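Local coordinates for periplasmic beta-glucosidase (Pseudomonas aeruginosa, PDB 6R5T), which probably hydrolyses terminal, non-reducing beta-D-glucosyl residues, releasing beta-D-glucose, as a periplasmic glycoside hydrolase of family 3, at residues F50-V53 and D57-A60; A36-I41 and Q62-H67. The protein carries 1 engineered substitution. All blocks are in the same frame, centred on the assembly; numbering follows the deposited sequence.

Interaction 1. Residues F50-V53 and D57-A60; sequences FNTV and DIRA. With GAL (beta-D-galactopyranose), chain C.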
loop_
_atom_site.group_PDB
_atom_site.type_symbol
_atom_site.label_atom_id
_atom_site.label_comp_id
_atom_site.label_asym_id
_atom_site.label_seq_id
_atom_site.Cartn_x
_atom_site.Cartn_y
_atom_site.Cartn_z
ATOM N N PHE A 50 -18.807 -28.662 9.140
ATOM C CA PHE A 50 -19.073 -27.242 9.483
ATOM C C PHE A 50 -20.408 -26.833 8.864
ATOM O O PHE A 50 -20.847 -27.439 7.878
ATOM C CB PHE A 50 -17.919 -26.337 9.070
ATOM C CG PHE A 50 -17.638 -26.190 7.601
ATOM C CD1 PHE A 50 -16.993 -27.197 6.903
ATOM C CD2 PHE A 50 -18.023 -25.062 6.901
ATOM C CE1 PHE A 50 -16.695 -27.103 5.569
ATOM C CE2 PHE A 50 -17.769 -24.980 5.536
ATOM C CZ PHE A 50 -17.096 -25.978 4.875
ATOM N N ASN A 51 -20.994 -25.795 9.465
ATOM C CA ASN A 51 -22.236 -25.118 9.005
ATOM C C ASN A 51 -23.491 -25.948 9.282
ATOM O O ASN A 51 -24.544 -25.530 8.791
ATOM C CB ASN A 51 -22.139 -24.741 7.528
ATOM C CG ASN A 51 -21.297 -23.506 7.253
ATOM O OD1 ASN A 51 -20.878 -22.826 8.177
ATOM N ND2 ASN A 51 -20.993 -23.268 5.987
ATOM N N THR A 52 -23.433 -27.001 10.110
ATOM C CA THR A 52 -24.651 -27.663 10.662
ATOM C C THR A 52 -24.762 -27.234 12.120
ATOM O O THR A 52 -23.814 -27.473 12.863
ATOM C CB THR A 52 -24.555 -29.192 10.502
ATOM O OG1 THR A 52 -24.612 -29.457 9.105
ATOM C CG2 THR A 52 -25.613 -29.926 11.269
ATOM N N VAL A 53 -25.853 -26.569 12.529
ATOM C CA VAL A 53 -25.777 -25.710 13.744
ATOM C C VAL A 53 -26.965 -25.852 14.702
ATOM O O VAL A 53 -27.143 -24.958 15.537
ATOM C CB VAL A 53 -25.636 -24.229 13.337
ATOM C CG1 VAL A 53 -24.384 -24.056 12.470
ATOM C CG2 VAL A 53 -26.871 -23.735 12.630
ATOM N N ASP A 57 -30.072 -31.510 14.046
ATOM C CA ASP A 57 -29.282 -31.739 12.808
ATOM C C ASP A 57 -27.909 -32.306 13.161
ATOM O O ASP A 57 -27.462 -33.259 12.468
ATOM C CB ASP A 57 -29.084 -30.445 12.045
ATOM C CG ASP A 57 -30.343 -29.890 11.431
ATOM O OD1 ASP A 57 -31.237 -30.702 11.141
ATOM O OD2 ASP A 57 -30.369 -28.650 11.228
ATOM N N ILE A 58 -27.320 -31.786 14.221
ATOM C CA ILE A 58 -26.003 -32.295 14.690
ATOM C C ILE A 58 -26.176 -33.710 15.265
ATOM O O ILE A 58 -25.331 -34.595 14.977
ATOM C CB ILE A 58 -25.352 -31.330 15.687
ATOM C CG1 ILE A 58 -24.983 -30.011 14.983
ATOM C CG2 ILE A 58 -24.137 -31.996 16.319
ATOM C CD1 ILE A 58 -24.426 -28.945 15.923
ATOM N N ARG A 59 -27.210 -33.922 16.075
ATOM C CA ARG A 59 -27.451 -35.291 16.612
ATOM C C ARG A 59 -27.571 -36.270 15.442
ATOM O O ARG A 59 -27.054 -37.425 15.557
ATOM C CB ARG A 59 -28.746 -35.300 17.438
ATOM C CG ARG A 59 -28.657 -34.813 18.862
ATOM C CD ARG A 59 -29.916 -35.225 19.636
ATOM N NE ARG A 59 -29.748 -36.635 19.997
ATOM C CZ ARG A 59 -29.177 -37.089 21.098
ATOM N NH1 ARG A 59 -28.795 -36.284 22.072
ATOM N NH2 ARG A 59 -29.064 -38.388 21.260
ATOM N N ALA A 60 -28.311 -35.929 14.381
ATOM C CA ALA A 60 -28.558 -36.818 13.219
ATOM C C ALA A 60 -27.226 -37.215 12.562
ATOM O O ALA A 60 -27.018 -38.400 12.210
ATOM C CB ALA A 60 -29.493 -36.152 12.239
HETATM C C1 GAL C . -16.504 -20.226 3.779
HETATM C C2 GAL C . -17.598 -20.511 4.828
HETATM C C3 GAL C . -18.945 -20.569 4.099
HETATM C C4 GAL C . -19.159 -19.222 3.368
HETATM C C5 GAL C . -17.954 -18.971 2.440
HETATM C C6 GAL C . -18.024 -17.596 1.786
HETATM O O2 GAL C . -17.315 -21.740 5.476
HETATM O O3 GAL C . -19.972 -20.756 5.094
HETATM O O4 GAL C . -19.214 -18.231 4.421
HETATM O O5 GAL C . -16.683 -18.958 3.180
HETATM O O6 GAL C . -16.833 -17.393 0.985
HETATM O O HOH W 1 -28.185 -26.754 10.803
#
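Thr52 and Ile58 make most of this contact, their side chains sliding past each other in opposite directions. The Thr52 methyl does the touching: with CG2 anti to the backbone N, it reaches the helix, its CG2 meeting CB of Asp57 at 3.6 Å and CG1 of Ile58 at 3.8 Å. Ile58 answers with its longer branch. An extended chain (chi2 176°) carries its end back over the loop, where CD1 lies 3.5 Å from the carbonyl O of Thr52 and 4.1 Å from CA of Val53, an apolar methyl against backbone. Both residues are buried. The segments follow each other in a beta-alpha unit of the parallel barrel of the family 3 N-terminal domain: residues 50-53 leave strand 48-50 at its C-terminal end, and 57-60 belong to the following helix, 55-65. Asp57, partly exposed, adds a polar link through a single water, which accepts from Val53 N (2.9 Å) and donates to Asp57 OD2 (2.9 Å). That carboxylate oxygen also has a weak hydrogen bond with Thr54 OG1. The same segment faces the bound sugar at its start: Asn51 ND2 donates to O3 of the galactose at 2.9 Å with an N-H...O angle of 156°, and Phe50 CE2 lies 3.3 Å from the galactose O2, while Glu486 grips the galactose with a further hydrogen bond.

Interaction 2. Residues A36-I41 and Q62-H67; sequences ALMADI and QDQVRH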
loop_
_atom_site.group_PDB
_atom_site.type_symbol
_atom_site.label_atom_id
_atom_site.label_comp_id
_atom_site.label_asym_id
_atom_site.label_seq_id
_atom_site.Cartn_x
_atom_site.Cartn_y
_atom_site.Cartn_z
ATOM N N ALA A 36 -25.633 -38.210 0.689
ATOM C CA ALA A 36 -24.278 -38.694 0.322
ATOM C C ALA A 36 -23.346 -38.465 1.510
ATOM O O ALA A 36 -22.556 -39.352 1.850
ATOM C CB ALA A 36 -23.757 -38.002 -0.921
ATOM N N LEU A 37 -23.470 -37.329 2.178
ATOM C CA LEU A 37 -22.620 -37.034 3.340
ATOM C C LEU A 37 -22.917 -38.027 4.475
ATOM O O LEU A 37 -21.981 -38.558 5.103
ATOM C CB LEU A 37 -22.879 -35.586 3.749
ATOM C CG LEU A 37 -21.805 -34.960 4.615
ATOM C CD1 LEU A 37 -21.898 -33.426 4.587
ATOM C CD2 LEU A 37 -21.924 -35.483 6.024
ATOM N N MET A 38 -24.180 -38.294 4.742
ATOM C CA MET A 38 -24.577 -39.251 5.793
ATOM C C MET A 38 -23.991 -40.633 5.470
ATOM O O MET A 38 -23.478 -41.286 6.385
ATOM C CB MET A 38 -26.098 -39.392 5.857
ATOM C CG MET A 38 -26.861 -38.112 5.891
ATOM S SD MET A 38 -27.426 -37.779 7.537
ATOM C CE MET A 38 -25.806 -37.426 8.182
ATOM N N ALA A 39 -23.999 -41.061 4.219
ATOM C CA ALA A 39 -23.443 -42.381 3.824
ATOM C C ALA A 39 -21.936 -42.357 4.063
ATOM O O ALA A 39 -21.381 -43.337 4.547
ATOM C CB ALA A 39 -23.750 -42.697 2.386
ATOM N N ASP A 40 -21.293 -41.226 3.784
ATOM C CA ASP A 40 -19.832 -41.126 3.991
ATOM C C ASP A 40 -19.523 -41.176 5.474
ATOM O O ASP A 40 -18.500 -41.786 5.842
ATOM C CB ASP A 40 -19.242 -39.880 3.329
ATOM C CG ASP A 40 -18.988 -40.030 1.842
ATOM O OD1 ASP A 40 -19.264 -41.114 1.284
ATOM O OD2 ASP A 40 -18.520 -39.044 1.238
ATOM N N ILE A 41 -20.325 -40.560 6.328
ATOM C CA ILE A 41 -20.098 -40.642 7.794
ATOM C C ILE A 41 -20.203 -42.114 8.225
ATOM O O ILE A 41 -19.338 -42.574 8.983
ATOM C CB ILE A 41 -21.068 -39.761 8.575
ATOM C CG1 ILE A 41 -20.887 -38.274 8.230
ATOM C CG2 ILE A 41 -20.959 -40.063 10.055
ATOM C CD1 ILE A 41 -22.069 -37.433 8.687
ATOM N N GLN A 62 -24.158 -37.183 14.175
ATOM C CA GLN A 62 -23.407 -37.981 15.187
ATOM C C GLN A 62 -24.005 -39.405 15.234
ATOM O O GLN A 62 -23.248 -40.389 15.438
ATOM C CB GLN A 62 -23.466 -37.273 16.527
ATOM C CG GLN A 62 -22.350 -37.613 17.490
ATOM C CD GLN A 62 -20.965 -37.150 17.048
ATOM O OE1 GLN A 62 -20.355 -37.814 16.238
ATOM N NE2 GLN A 62 -20.432 -36.070 17.626
ATOM N N ASP A 63 -25.317 -39.515 15.008
ATOM C CA ASP A 63 -25.993 -40.831 14.994
ATOM C C ASP A 63 -25.418 -41.725 13.894
ATOM O O ASP A 63 -25.432 -42.946 14.086
ATOM C CB ASP A 63 -27.499 -40.710 14.833
ATOM C CG ASP A 63 -28.241 -40.216 16.061
ATOM O OD1 ASP A 63 -27.695 -40.176 17.183
ATOM O OD2 ASP A 63 -29.378 -39.838 15.880
ATOM N N GLN A 64 -24.983 -41.171 12.769
ATOM C CA GLN A 64 -24.493 -41.964 11.626
ATOM C C GLN A 64 -23.179 -42.634 11.999
ATOM O O GLN A 64 -22.838 -43.656 11.377
ATOM C CB GLN A 64 -24.329 -41.124 10.372
ATOM C CG GLN A 64 -25.609 -40.410 9.976
ATOM C CD GLN A 64 -26.784 -41.355 9.981
ATOM O OE1 GLN A 64 -26.764 -42.361 9.266
ATOM N NE2 GLN A 64 -27.777 -41.066 10.820
ATOM N N VAL A 65 -22.424 -42.056 12.934
ATOM C CA VAL A 65 -21.102 -42.603 13.351
ATOM C C VAL A 65 -21.259 -44.023 13.905
ATOM O O VAL A 65 -20.342 -44.819 13.716
ATOM C CB VAL A 65 -20.456 -41.661 14.375
ATOM C CG1 VAL A 65 -19.307 -42.291 15.086
ATOM C CG2 VAL A 65 -20.027 -40.373 13.695
ATOM N N ARG A 66 -22.357 -44.278 14.604
ATOM C CA ARG A 66 -22.623 -45.604 15.227
ATOM C C ARG A 66 -22.547 -46.694 14.156
ATOM O O ARG A 66 -22.404 -47.885 14.540
ATOM C CB ARG A 66 -24.006 -45.636 15.882
ATOM C CG ARG A 66 -24.235 -44.642 17.018
ATOM C CD ARG A 66 -25.213 -45.190 18.065
ATOM N NE ARG A 66 -26.435 -44.456 18.413
ATOM C CZ ARG A 66 -27.595 -44.541 17.755
ATOM N NH1 ARG A 66 -27.684 -45.254 16.640
ATOM N NH2 ARG A 66 -28.655 -43.875 18.193
ATOM N N HIS A 67 -22.697 -46.377 12.861
ATOM C CA HIS A 67 -22.721 -47.396 11.780
ATOM C C HIS A 67 -21.326 -47.659 11.209
ATOM O O HIS A 67 -21.188 -48.561 10.397
ATOM C CB HIS A 67 -23.685 -47.024 10.652
ATOM C CG HIS A 67 -25.096 -46.930 11.097
ATOM N ND1 HIS A 67 -25.847 -48.045 11.469
ATOM C CD2 HIS A 67 -25.897 -45.855 11.265
ATOM C CE1 HIS A 67 -27.054 -47.646 11.821
ATOM N NE2 HIS A 67 -27.115 -46.309 11.699
#
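Gln64 meets both Met38 and Ile41, and through it the C-terminal part of helix 55-65 packs against helix 34-42. Ahead of it in the chain, Gln62 points its CB away from the neighbouring helix and uses its amide elsewhere, OE1 accepting from the backbone N of Leu74. Asp63 OD1 is hydrogen-bonded to Tyr331 OH. Gln64 comes next and has the largest share of the buried surface. Its CB rests 3.5 Å from CG2 of Ile41, the two side chains crossing at about a right angle, and its CG touches the methyl CE of Met38, also at 3.5 Å, with SD somewhat farther off at 4.0 Å. Met38 gets there by bending at both chi2 (-103°) and chi3 (70°), which folds its thioether end across the glutamine. A bend at chi2 (-48°) in Gln64 turns the amide off this apolar path; OE1 pairs with Arg42 NH1, just beyond the first segment, and NE2 donates to the carbonyl O of Ala60, one turn earlier in its own helix. Val65 then adds its CG2, 3.8 Å from CG2 of Ile41, so that this one isoleucine methyl sits against two successive residues. Met61 of helix 55-65 also touches both Met38 and Ile41. The pairing thus joins two neighbouring outer helices of the barrel domain, away from the sugar pocket. Direct contact between the segments is van der Waals, through aliphatic carbons and a thioether, consistent with packing by apolar burial; the Arg42 bond adds a polar tie between the same helices, and the hydrogen bonds of the amide to Arg42 and Ala60 probably limit how Gln64 can turn.

From the N terminus, residues 36-41 lie on helix 34-42, and strand 48-50 of the barrel follows. Interaction 1 then closes a very short loop, with only three residues between 50-53 and 57-60, tying the exit of that strand to the start of helix 55-65. After a single intervening residue, the chain enters 62-67, which begins on the same helix, and interaction 2 closes a wider loop of twenty intervening residues that encloses interaction 1 entirely. The contact centres are about 12 Å apart, and both contacts use helix 55-65, which thus joins the loop at the sugar pocket to the barrel's outer helical layer.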